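Local atomic coordinates of intracellular sulfur oxidation protein dsrF (Allochromatium vinosum, PDB entry 2HY5), a protein that is of uncertain function but could take part in the oxidation of intracellular sulfur, and assembles with DsrE and DsrH into a six-chain complex. Residues B[12-15]-B[20-23]; B[42-47]-B[84-89]; B[48-53]-B[67-72]. All blocks are in the same frame, centred on the assembly; numbering follows the deposited sequence.

Interaction 1: residues B[12-15]-B[20-23]; sequences NRKA and IYAW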
ATOM      1  N   ASN B  12     -13.893   1.291   8.480  1.00  8.04           N
ATOM      2  CA  ASN B  12     -13.645   1.379   7.044  1.00  8.26           C
ATOM      3  C   ASN B  12     -13.181   2.779   6.662  1.00  6.93           C
ATOM      4  O   ASN B  12     -13.927   3.741   6.810  1.00  8.03           O
ATOM      5  CB  ASN B  12     -14.922   1.032   6.281  1.00  9.22           C
ATOM      6  CG  ASN B  12     -15.280  -0.427   6.393  1.00 14.39           C
ATOM      7  OD1 ASN B  12     -14.459  -1.300   6.111  1.00 16.34           O
ATOM      8  ND2 ASN B  12     -16.511  -0.706   6.804  1.00 16.34           N
ATOM      9  N   ARG B  13     -11.957   2.886   6.153  1.00  5.25           N
ATOM     10  CA  ARG B  13     -11.402   4.183   5.788  1.00  7.12           C
ATOM     11  C   ARG B  13     -10.843   4.284   4.375  1.00  8.13           C
ATOM     12  O   ARG B  13     -10.353   5.343   3.983  1.00  8.95           O
ATOM     13  CB  ARG B  13     -10.300   4.569   6.781  1.00  9.77           C
ATOM     14  CG  ARG B  13     -10.793   4.809   8.201  1.00 10.68           C
ATOM     15  CD  ARG B  13      -9.636   5.181   9.127  1.00 12.22           C
ATOM     16  NE  ARG B  13      -8.886   6.326   8.618  1.00 13.05           N
ATOM     17  CZ  ARG B  13      -7.608   6.281   8.258  1.00 17.71           C
ATOM     18  NH1 ARG B  13      -6.925   5.145   8.354  1.00 19.83           N
ATOM     19  NH2 ARG B  13      -7.009   7.369   7.792  1.00 19.50           N
ATOM     20  N   LYS B  14     -10.906   3.200   3.611  1.00  9.47           N
ATOM     21  CA  LYS B  14     -10.371   3.220   2.254  1.00 10.83           C
ATOM     22  C   LYS B  14     -11.437   3.183   1.164  1.00  9.70           C
ATOM     23  O   LYS B  14     -12.510   2.603   1.333  1.00  9.75           O
ATOM     24  CB  LYS B  14      -9.393   2.056   2.061  1.00 23.81           C
ATOM     25  CG  LYS B  14      -8.202   2.111   3.005  1.00 28.15           C
ATOM     26  CD  LYS B  14      -7.264   0.941   2.785  1.00 31.14           C
ATOM     27  CE  LYS B  14      -6.134   0.924   3.806  1.00 33.32           C
ATOM     28  NZ  LYS B  14      -5.284   2.142   3.736  1.00 36.52           N
ATOM     29  N   ALA B  15     -11.138   3.840   0.047  1.00  8.80           N
ATOM     30  CA  ALA B  15     -12.058   3.882  -1.078  1.00  7.15           C
ATOM     31  C   ALA B  15     -12.098   2.501  -1.713  1.00  7.63           C
ATOM     32  O   ALA B  15     -11.124   1.754  -1.652  1.00  9.52           O
ATOM     33  CB  ALA B  15     -11.591   4.921  -2.104  1.00  7.26           C
ATOM     34  N   ILE B  20      -8.266  -3.889  -2.310  1.00  6.22           N
ATOM     35  CA  ILE B  20      -9.258  -4.889  -1.973  1.00  7.25           C
ATOM     36  C   ILE B  20      -9.816  -4.734  -0.560  1.00  6.74           C
ATOM     37  O   ILE B  20     -10.778  -5.405  -0.201  1.00  7.68           O
ATOM     38  CB  ILE B  20      -8.657  -6.311  -2.129  1.00 16.70           C
ATOM     39  CG1 ILE B  20      -9.775  -7.352  -2.207  1.00 19.43           C
ATOM     40  CG2 ILE B  20      -7.724  -6.612  -0.965  1.00 19.09           C
ATOM     41  CD1 ILE B  20      -9.293  -8.745  -2.543  1.00 22.69           C
ATOM     42  N   TYR B  21      -9.230  -3.839   0.231  1.00  8.65           N
ATOM     43  CA  TYR B  21      -9.671  -3.658   1.613  1.00 10.34           C
ATOM     44  C   TYR B  21     -11.175  -3.489   1.827  1.00 10.51           C
ATOM     45  O   TYR B  21     -11.728  -4.048   2.771  1.00 11.58           O
ATOM     46  CB  TYR B  21      -8.917  -2.488   2.259  1.00 10.60           C
ATOM     47  CG  TYR B  21      -7.413  -2.669   2.222  1.00 13.32           C
ATOM     48  CD1 TYR B  21      -6.618  -1.891   1.382  1.00 12.87           C
ATOM     49  CD2 TYR B  21      -6.789  -3.650   2.992  1.00 14.60           C
ATOM     50  CE1 TYR B  21      -5.241  -2.083   1.305  1.00 15.01           C
ATOM     51  CE2 TYR B  21      -5.406  -3.853   2.922  1.00 16.50           C
ATOM     52  CZ  TYR B  21      -4.640  -3.065   2.076  1.00 14.93           C
ATOM     53  OH  TYR B  21      -3.277  -3.257   1.986  1.00 15.95           O
ATOM     54  N   ALA B  22     -11.842  -2.734   0.961  1.00  8.46           N
ATOM     55  CA  ALA B  22     -13.280  -2.528   1.109  1.00  8.38           C
ATOM     56  C   ALA B  22     -14.050  -3.840   0.989  1.00  9.42           C
ATOM     57  O   ALA B  22     -14.901  -4.160   1.822  1.00  9.08           O
ATOM     58  CB  ALA B  22     -13.783  -1.532   0.060  1.00  6.00           C
ATOM     59  N   TRP B  23     -13.748  -4.601  -0.055  1.00  8.57           N
ATOM     60  CA  TRP B  23     -14.434  -5.867  -0.288  1.00  9.60           C
ATOM     61  C   TRP B  23     -14.109  -6.936   0.751  1.00  8.80           C
ATOM     62  O   TRP B  23     -15.011  -7.576   1.291  1.00  8.98           O
ATOM     63  CB  TRP B  23     -14.105  -6.397  -1.688  1.00 16.19           C
ATOM     64  CG  TRP B  23     -14.610  -7.788  -1.925  1.00 20.70           C
ATOM     65  CD1 TRP B  23     -13.877  -8.866  -2.332  1.00 24.20           C
ATOM     66  CD2 TRP B  23     -15.948  -8.263  -1.733  1.00 22.56           C
ATOM     67  NE1 TRP B  23     -14.673  -9.984  -2.402  1.00 27.26           N
ATOM     68  CE2 TRP B  23     -15.954  -9.642  -2.040  1.00 25.58           C
ATOM     69  CE3 TRP B  23     -17.148  -7.659  -1.331  1.00 24.03           C
ATOM     70  CZ2 TRP B  23     -17.105 -10.429  -1.956  1.00 26.08           C
ATOM     71  CZ3 TRP B  23     -18.297  -8.442  -1.246  1.00 23.70           C
ATOM     72  CH2 TRP B  23     -18.264  -9.811  -1.559  1.00 25.61           C
TER
HETATM   73  O   HOH W   1     -12.717  -1.222   4.350  1.00 18.84           O
HETATM   74  O   HOH W   2     -10.604  -0.676  -0.653  1.00 12.95           O
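Lys14 lays the end of its aliphatic chain across the phenol ring of Tyr21, the two side chains crossing obliquely. CE sits over one face, 4.1 Å from the ring centroid and 26° off the ring normal, a CH-pi contact. CD comes closer still but nearer the root of the ring, with Lys14 CD 3.2 Å from Tyr21 CD1. The lysine is straight as far as CE and bends only at its last torsion (chi4 -61°), which carries NZ away from the ring to the carbonyl of Leu102 in a DsrH chain. The phenol OH likewise bonds outward, to Glu9 of a DsrE chain, while His41 of that DsrE chain meets the ring edge-to-face.

Waters bridge the rest of the contact. One molecule donates to Ala15 O at 2.7 Å and accepts from Ala22 N at 2.9 Å, satisfying an amide in the first turn of the helix; another, held by Asn12 OD1, reaches Tyr21 O only weakly. A leucine in place of Tyr21 would probably leave Glu9 of DsrE without its hydroxyl partner and the methylenes of Lys14 without a flat face to lie on.

The contact lies across the loop of the first beta-alpha unit, between strand 7-12 and helix 21-32, at the carboxyl end of the parallel sheet, where strand 38-43 flanks Asn12 and DsrE and DsrH chains meet the loop.

Interaction 2: residues B[42-47]-B[84-89]; sequences LFLDDG and RDSLEA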
ATOM      1  N   LEU B  42     -18.386   1.558  10.858  1.00  6.98           N
ATOM      2  CA  LEU B  42     -18.157   2.983  10.675  1.00  7.33           C
ATOM      3  C   LEU B  42     -17.393   3.271   9.400  1.00  7.54           C
ATOM      4  O   LEU B  42     -16.383   2.630   9.110  1.00  8.10           O
ATOM      5  CB  LEU B  42     -17.369   3.548  11.865  1.00 13.14           C
ATOM      6  CG  LEU B  42     -16.883   5.000  11.752  1.00 15.31           C
ATOM      7  CD1 LEU B  42     -18.076   5.943  11.683  1.00 14.72           C
ATOM      8  CD2 LEU B  42     -16.007   5.340  12.953  1.00 17.29           C
ATOM      9  N   PHE B  43     -17.885   4.238   8.637  1.00  7.90           N
ATOM     10  CA  PHE B  43     -17.230   4.641   7.407  1.00  9.09           C
ATOM     11  C   PHE B  43     -16.700   6.033   7.675  1.00  8.04           C
ATOM     12  O   PHE B  43     -17.460   6.958   7.957  1.00  9.16           O
ATOM     13  CB  PHE B  43     -18.216   4.638   6.237  1.00  6.92           C
ATOM     14  CG  PHE B  43     -18.749   3.272   5.912  1.00  7.79           C
ATOM     15  CD1 PHE B  43     -19.808   2.733   6.633  1.00  8.27           C
ATOM     16  CD2 PHE B  43     -18.158   2.503   4.911  1.00  8.29           C
ATOM     17  CE1 PHE B  43     -20.273   1.446   6.369  1.00 11.96           C
ATOM     18  CE2 PHE B  43     -18.613   1.216   4.640  1.00 10.80           C
ATOM     19  CZ  PHE B  43     -19.674   0.685   5.369  1.00  8.18           C
ATOM     20  N   LEU B  44     -15.382   6.158   7.604  1.00  6.81           N
ATOM     21  CA  LEU B  44     -14.695   7.410   7.865  1.00  8.15           C
ATOM     22  C   LEU B  44     -13.688   7.702   6.761  1.00  7.22           C
ATOM     23  O   LEU B  44     -13.201   6.789   6.088  1.00  7.01           O
ATOM     24  CB  LEU B  44     -13.977   7.308   9.218  1.00 13.08           C
ATOM     25  CG  LEU B  44     -13.001   8.407   9.642  1.00 17.50           C
ATOM     26  CD1 LEU B  44     -13.754   9.711   9.875  1.00 18.82           C
ATOM     27  CD2 LEU B  44     -12.274   7.971  10.910  1.00 19.37           C
ATOM     28  N   ASP B  45     -13.368   8.979   6.580  1.00  7.21           N
ATOM     29  CA  ASP B  45     -12.421   9.383   5.547  1.00  7.20           C
ATOM     30  C   ASP B  45     -12.857   8.804   4.200  1.00  5.93           C
ATOM     31  O   ASP B  45     -14.043   8.853   3.874  1.00  6.29           O
ATOM     32  CB  ASP B  45     -11.006   8.928   5.920  1.00  9.83           C
ATOM     33  CG  ASP B  45     -10.476   9.637   7.167  1.00 16.13           C
ATOM     34  OD1 ASP B  45     -10.741  10.850   7.320  1.00 17.43           O
ATOM     35  OD2 ASP B  45      -9.787   8.995   7.988  1.00 17.80           O
ATOM     36  N   ASP B  46     -11.932   8.249   3.419  1.00  9.23           N
ATOM     37  CA  ASP B  46     -12.320   7.704   2.117  1.00  9.26           C
ATOM     38  C   ASP B  46     -13.263   6.517   2.218  1.00  8.82           C
ATOM     39  O   ASP B  46     -13.812   6.067   1.214  1.00  8.62           O
ATOM     40  CB  ASP B  46     -11.093   7.319   1.281  1.00 10.91           C
ATOM     41  CG  ASP B  46     -10.435   8.519   0.619  1.00 13.58           C
ATOM     42  OD1 ASP B  46     -11.061   9.597   0.570  1.00 13.45           O
ATOM     43  OD2 ASP B  46      -9.291   8.372   0.137  1.00 15.65           O
ATOM     44  N   GLY B  47     -13.452   6.011   3.431  1.00  7.28           N
ATOM     45  CA  GLY B  47     -14.360   4.896   3.619  1.00  6.36           C
ATOM     46  C   GLY B  47     -15.787   5.273   3.253  1.00  6.29           C
ATOM     47  O   GLY B  47     -16.593   4.414   2.888  1.00  6.77           O
ATOM     48  N   ARG B  84     -19.888  12.640   9.218  1.00  7.63           N
ATOM     49  CA  ARG B  84     -20.373  13.798   8.468  1.00  9.01           C
ATOM     50  C   ARG B  84     -19.267  14.696   7.921  1.00  7.41           C
ATOM     51  O   ARG B  84     -19.401  15.252   6.835  1.00  8.50           O
ATOM     52  CB  ARG B  84     -21.349  14.630   9.321  1.00 13.90           C
ATOM     53  CG  ARG B  84     -20.714  15.549  10.349  1.00 18.44           C
ATOM     54  CD  ARG B  84     -21.790  16.154  11.255  1.00 19.04           C
ATOM     55  NE  ARG B  84     -22.766  16.964  10.527  1.00 20.04           N
ATOM     56  CZ  ARG B  84     -22.594  18.245  10.208  1.00 22.12           C
ATOM     57  NH1 ARG B  84     -21.481  18.875  10.555  1.00 22.51           N
ATOM     58  NH2 ARG B  84     -23.537  18.898   9.540  1.00 23.99           N
ATOM     59  N   ASP B  85     -18.176  14.843   8.660  1.00  8.12           N
ATOM     60  CA  ASP B  85     -17.083  15.692   8.200  1.00  9.85           C
ATOM     61  C   ASP B  85     -16.436  15.118   6.944  1.00  9.16           C
ATOM     62  O   ASP B  85     -16.049  15.862   6.042  1.00  9.05           O
ATOM     63  CB  ASP B  85     -16.046  15.856   9.309  1.00 20.36           C
ATOM     64  CG  ASP B  85     -16.573  16.672  10.473  1.00 26.28           C
ATOM     65  OD1 ASP B  85     -15.922  16.699  11.540  1.00 29.34           O
ATOM     66  OD2 ASP B  85     -17.642  17.300  10.317  1.00 27.79           O
ATOM     67  N   SER B  86     -16.331  13.794   6.889  1.00  9.12           N
ATOM     68  CA  SER B  86     -15.746  13.120   5.732  1.00  9.16           C
ATOM     69  C   SER B  86     -16.607  13.343   4.491  1.00  8.83           C
ATOM     70  O   SER B  86     -16.087  13.556   3.394  1.00  8.12           O
ATOM     71  CB  SER B  86     -15.611  11.626   6.009  1.00  9.47           C
ATOM     72  OG  SER B  86     -14.723  11.407   7.088  1.00  9.61           O
ATOM     73  N   LEU B  87     -17.923  13.290   4.664  1.00  7.16           N
ATOM     74  CA  LEU B  87     -18.841  13.509   3.555  1.00  9.43           C
ATOM     75  C   LEU B  87     -18.673  14.920   3.012  1.00 10.51           C
ATOM     76  O   LEU B  87     -18.574  15.118   1.804  1.00 11.31           O
ATOM     77  CB  LEU B  87     -20.293  13.312   4.005  1.00 11.80           C
ATOM     78  CG  LEU B  87     -20.777  11.895   4.301  1.00 12.44           C
ATOM     79  CD1 LEU B  87     -22.234  11.943   4.742  1.00 12.31           C
ATOM     80  CD2 LEU B  87     -20.628  11.036   3.048  1.00 13.35           C
ATOM     81  N   GLU B  88     -18.646  15.900   3.911  1.00 11.48           N
ATOM     82  CA  GLU B  88     -18.501  17.301   3.518  1.00 13.72           C
ATOM     83  C   GLU B  88     -17.192  17.567   2.784  1.00 12.90           C
ATOM     84  O   GLU B  88     -17.168  18.264   1.764  1.00 13.19           O
ATOM     85  CB  GLU B  88     -18.581  18.210   4.749  1.00 39.00           C
ATOM     86  CG  GLU B  88     -18.375  19.688   4.442  1.00 47.19           C
ATOM     87  CD  GLU B  88     -18.323  20.546   5.692  1.00 52.95           C
ATOM     88  OE1 GLU B  88     -17.434  20.314   6.542  1.00 57.14           O
ATOM     89  OE2 GLU B  88     -19.168  21.455   5.821  1.00 57.01           O
ATOM     90  N   ALA B  89     -16.099  17.019   3.307  1.00 11.95           N
ATOM     91  CA  ALA B  89     -14.795  17.214   2.693  1.00 11.38           C
ATOM     92  C   ALA B  89     -14.787  16.687   1.261  1.00 11.43           C
ATOM     93  O   ALA B  89     -13.982  17.113   0.432  1.00 11.34           O
ATOM     94  CB  ALA B  89     -13.725  16.510   3.521  1.00 13.23           C
TER
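At the carboxyl end of strand 38-43 in the parallel sheet, the chain makes a type II' beta turn, Leu44 to Gly47 with Asp45 at positive phi, and meets the first turn of helix 84-89, which follows the adjacent strand 79-83. Ser86 is the residue of the helix that reaches across. Its OG accepts a hydrogen bond from the backbone amide of Asp45, with N to OG 2.8 Å and a bent N-H...O angle of 142°. The hydroxyl lies beside its own backbone N, opposite the carbonyl carbon (chi1 -63°), and from there it projects to the turn. One methyl of Leu44 comes up to the same oxygen, CD1 standing 3.4 Å from Ser86 OG, while the serine CB passes 3.5 Å from Asp45 N.

The beta turn is closed by Gly47 N to Leu44 O at 2.8 Å. A CB on Gly47 would run into that same carbonyl oxygen. The carboxylate of Asp45 turns elsewhere, to Arg13 and to Ser19 of a DsrH chain.

Ser86 OG is also hydrogen-bonded to Asp83 OD2, so a single buried hydroxyl links the aspartate at the end of strand 79-83 to the backbone amide of Asp45. With two polar partners its rotation is probably fixed, and the bond satisfies the Asp45 amide in the turn that follows strand 38-43.

Interaction 3: residues B[48-53]-B[67-72]; sequences VYQLTR and PTYRTL
Both segments carry short runs of helical backbone angles, 48-50 and 67-71, without a regular helix, and face each other with Leu51 CA and Tyr69 CA 7.5 Å apart. The second run is tied by Thr68 O, which takes both the backbone N of Thr71, at 2.9 Å, and its hydroxyl OG1, at 2.6 Å.

Tyr69 reaches across. Its OH donates to Gln50 OE1 at 2.8 Å, coming from above the amide rather than within its plane, 38° out of it; amide and ring planes are 52° apart, and the side chains cross at about a right angle. The backbone O of Gln50 lies over one ring face toward the rim, 3.5 Å from Tyr69 CE1. Nearer the ring's root, Leu51 CD2 approaches obliquely to 3.7 Å from Tyr69 CD2. The other end of the amide, Gln50 NE2, is used by the carbonyl of Lys14, and these two bonds together are likely to set which way the amide is flipped.

Both segments belong to the long connection between strands 38-43 and 79-83. Ala22 of helix 21-32 and Phe43 of strand 38-43 pack against Gln50 and Tyr69, while Leu51 also reaches Val82 of strand 79-83.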
ATOM      1  N   VAL B  48     -16.119   6.559   3.340  1.00  7.57           N
ATOM      2  CA  VAL B  48     -17.477   6.975   3.000  1.00  6.75           C
ATOM      3  C   VAL B  48     -17.761   6.726   1.518  1.00  6.96           C
ATOM      4  O   VAL B  48     -18.909   6.612   1.113  1.00  6.27           O
ATOM      5  CB  VAL B  48     -17.734   8.469   3.333  1.00  8.49           C
ATOM      6  CG1 VAL B  48     -17.422   8.727   4.814  1.00  9.43           C
ATOM      7  CG2 VAL B  48     -16.902   9.370   2.440  1.00  9.21           C
ATOM      8  N   TYR B  49     -16.705   6.636   0.714  1.00  6.56           N
ATOM      9  CA  TYR B  49     -16.862   6.386  -0.716  1.00  6.37           C
ATOM     10  C   TYR B  49     -17.338   4.957  -0.969  1.00  6.62           C
ATOM     11  O   TYR B  49     -17.836   4.636  -2.052  1.00  5.79           O
ATOM     12  CB  TYR B  49     -15.532   6.627  -1.438  1.00  5.97           C
ATOM     13  CG  TYR B  49     -15.245   8.081  -1.750  1.00  7.51           C
ATOM     14  CD1 TYR B  49     -13.977   8.619  -1.542  1.00  6.11           C
ATOM     15  CD2 TYR B  49     -16.225   8.901  -2.310  1.00  8.53           C
ATOM     16  CE1 TYR B  49     -13.686   9.934  -1.885  1.00  6.00           C
ATOM     17  CE2 TYR B  49     -15.947  10.216  -2.657  1.00  8.30           C
ATOM     18  CZ  TYR B  49     -14.676  10.725  -2.444  1.00  8.32           C
ATOM     19  OH  TYR B  49     -14.395  12.014  -2.815  1.00  9.59           O
ATOM     20  N   GLN B  50     -17.172   4.089   0.025  1.00  6.24           N
ATOM     21  CA  GLN B  50     -17.609   2.707  -0.130  1.00  7.31           C
ATOM     22  C   GLN B  50     -19.128   2.619  -0.268  1.00  8.49           C
ATOM     23  O   GLN B  50     -19.658   1.649  -0.812  1.00  8.96           O
ATOM     24  CB  GLN B  50     -17.168   1.869   1.071  1.00  6.99           C
ATOM     25  CG  GLN B  50     -15.672   1.626   1.165  1.00  6.43           C
ATOM     26  CD  GLN B  50     -15.321   0.689   2.310  1.00  5.56           C
ATOM     27  OE1 GLN B  50     -16.122  -0.163   2.690  1.00 10.12           O
ATOM     28  NE2 GLN B  50     -14.117   0.826   2.846  1.00  9.42           N
ATOM     29  N   LEU B  51     -19.828   3.639   0.216  1.00  7.80           N
ATOM     30  CA  LEU B  51     -21.286   3.636   0.169  1.00  8.13           C
ATOM     31  C   LEU B  51     -21.946   4.464  -0.925  1.00  9.02           C
ATOM     32  O   LEU B  51     -23.147   4.698  -0.863  1.00  7.84           O
ATOM     33  CB  LEU B  51     -21.850   4.075   1.522  1.00  9.66           C
ATOM     34  CG  LEU B  51     -21.519   3.200   2.734  1.00  9.59           C
ATOM     35  CD1 LEU B  51     -22.154   3.803   3.979  1.00 13.59           C
ATOM     36  CD2 LEU B  51     -22.031   1.787   2.501  1.00 12.87           C
ATOM     37  N   THR B  52     -21.188   4.905  -1.925  1.00  8.24           N
ATOM     38  CA  THR B  52     -21.786   5.698  -2.994  1.00  9.19           C
ATOM     39  C   THR B  52     -22.793   4.875  -3.787  1.00  9.89           C
ATOM     40  O   THR B  52     -22.632   3.665  -3.959  1.00  9.73           O
ATOM     41  CB  THR B  52     -20.725   6.255  -3.971  1.00 12.78           C
ATOM     42  OG1 THR B  52     -20.006   5.169  -4.565  1.00 12.88           O
ATOM     43  CG2 THR B  52     -19.760   7.172  -3.244  1.00 11.13           C
ATOM     44  N   ARG B  53     -23.836   5.539  -4.266  1.00 11.62           N
ATOM     45  CA  ARG B  53     -24.867   4.864  -5.037  1.00 13.12           C
ATOM     46  C   ARG B  53     -24.538   4.916  -6.525  1.00 12.28           C
ATOM     47  O   ARG B  53     -23.765   5.763  -6.972  1.00 13.57           O
ATOM     48  CB  ARG B  53     -26.225   5.525  -4.780  1.00 26.22           C
ATOM     49  CG  ARG B  53     -26.310   6.954  -5.277  1.00 30.45           C
ATOM     50  CD  ARG B  53     -27.468   7.733  -4.655  1.00 35.13           C
ATOM     51  NE  ARG B  53     -28.765   7.081  -4.817  1.00 39.73           N
ATOM     52  CZ  ARG B  53     -29.266   6.179  -3.976  1.00 42.38           C
ATOM     53  NH1 ARG B  53     -28.582   5.813  -2.902  1.00 44.10           N
ATOM     54  NH2 ARG B  53     -30.459   5.648  -4.208  1.00 43.89           N
ATOM     55  N   PRO B  67     -23.775  -4.055  -4.164  1.00 13.06           N
ATOM     56  CA  PRO B  67     -25.057  -4.594  -3.689  1.00 12.88           C
ATOM     57  C   PRO B  67     -24.973  -5.265  -2.316  1.00 12.54           C
ATOM     58  O   PRO B  67     -25.934  -5.252  -1.543  1.00 12.78           O
ATOM     59  CB  PRO B  67     -25.442  -5.577  -4.791  1.00 15.88           C
ATOM     60  CG  PRO B  67     -24.882  -4.923  -6.015  1.00 15.73           C
ATOM     61  CD  PRO B  67     -23.511  -4.490  -5.547  1.00 15.45           C
ATOM     62  N   THR B  68     -23.818  -5.843  -2.012  1.00 10.15           N
ATOM     63  CA  THR B  68     -23.636  -6.516  -0.734  1.00 10.67           C
ATOM     64  C   THR B  68     -23.860  -5.586   0.457  1.00  9.84           C
ATOM     65  O   THR B  68     -24.418  -6.004   1.474  1.00 11.60           O
ATOM     66  CB  THR B  68     -22.238  -7.138  -0.643  1.00 15.41           C
ATOM     67  OG1 THR B  68     -22.076  -8.081  -1.709  1.00 15.83           O
ATOM     68  CG2 THR B  68     -22.059  -7.857   0.690  1.00 15.48           C
ATOM     69  N   TYR B  69     -23.440  -4.329   0.345  1.00 11.95           N
ATOM     70  CA  TYR B  69     -23.650  -3.396   1.454  1.00 11.39           C
ATOM     71  C   TYR B  69     -25.132  -3.271   1.782  1.00 12.63           C
ATOM     72  O   TYR B  69     -25.505  -3.120   2.942  1.00 12.22           O
ATOM     73  CB  TYR B  69     -23.125  -1.995   1.128  1.00 10.89           C
ATOM     74  CG  TYR B  69     -21.621  -1.887   1.019  1.00 10.55           C
ATOM     75  CD1 TYR B  69     -20.989  -1.950  -0.217  1.00 11.96           C
ATOM     76  CD2 TYR B  69     -20.832  -1.728   2.153  1.00 11.35           C
ATOM     77  CE1 TYR B  69     -19.602  -1.855  -0.326  1.00 10.68           C
ATOM     78  CE2 TYR B  69     -19.445  -1.636   2.063  1.00 10.60           C
ATOM     79  CZ  TYR B  69     -18.837  -1.700   0.818  1.00 11.07           C
ATOM     80  OH  TYR B  69     -17.469  -1.622   0.723  1.00 11.25           O
ATOM     81  N   ARG B  70     -25.979  -3.325   0.760  1.00 10.82           N
ATOM     82  CA  ARG B  70     -27.413  -3.184   0.988  1.00 12.25           C
ATOM     83  C   ARG B  70     -28.052  -4.390   1.668  1.00 13.01           C
ATOM     84  O   ARG B  70     -29.222  -4.340   2.054  1.00 14.14           O
ATOM     85  CB  ARG B  70     -28.130  -2.872  -0.331  1.00 19.18           C
ATOM     86  CG  ARG B  70     -27.749  -1.508  -0.903  1.00 23.19           C
ATOM     87  CD  ARG B  70     -28.727  -1.046  -1.971  1.00 28.45           C
ATOM     88  NE  ARG B  70     -28.628  -1.827  -3.201  1.00 33.01           N
ATOM     89  CZ  ARG B  70     -27.602  -1.765  -4.044  1.00 35.59           C
ATOM     90  NH1 ARG B  70     -26.580  -0.961  -3.791  1.00 36.93           N
ATOM     91  NH2 ARG B  70     -27.603  -2.505  -5.145  1.00 35.02           N
ATOM     92  N   THR B  71     -27.283  -5.462   1.836  1.00 13.36           N
ATOM     93  CA  THR B  71     -27.792  -6.671   2.480  1.00 14.57           C
ATOM     94  C   THR B  71     -27.377  -6.759   3.947  1.00 14.34           C
ATOM     95  O   THR B  71     -27.819  -7.653   4.665  1.00 15.01           O
ATOM     96  CB  THR B  71     -27.277  -7.943   1.778  1.00 20.57           C
ATOM     97  OG1 THR B  71     -25.878  -8.110   2.049  1.00 22.60           O
ATOM     98  CG2 THR B  71     -27.495  -7.852   0.282  1.00 21.43           C
ATOM     99  N   LEU B  72     -26.526  -5.835   4.384  1.00 15.81           N
ATOM    100  CA  LEU B  72     -26.039  -5.836   5.759  1.00 15.31           C
ATOM    101  C   LEU B  72     -27.129  -5.961   6.814  1.00 15.70           C
ATOM    102  O   LEU B  72     -26.923  -6.602   7.844  1.00 13.84           O
ATOM    103  CB  LEU B  72     -25.198  -4.586   6.026  1.00 12.72           C
ATOM    104  CG  LEU B  72     -23.811  -4.574   5.375  1.00 13.47           C
ATOM    105  CD1 LEU B  72     -23.107  -3.263   5.676  1.00 13.81           C
ATOM    106  CD2 LEU B  72     -22.992  -5.752   5.901  1.00 15.84           C
TER

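How the interactions relate
Interactions 1 and 2 lie at the carboxyl ends of strands 7-12 and 38-43 of one parallel sheet, and interaction 3 in the long connection after strand 38-43; their centres are 11 to 14 Å apart. Interaction 1 comes first along the chain; interaction 2 follows, and the two segments of interaction 3 both fall between its ends. Arg13 and Asp45 join interactions 1 and 2 by a salt bridge, NE to OD2 2.9 Å. Interaction 3 is tied to interaction 1 through Gln50 and to interaction 2 by Phe43 and Val48. Together they join the segments that follow strands 7-12, 38-43 and 79-83. DsrH chains approach all three contacts, and DsrE chains interaction 1.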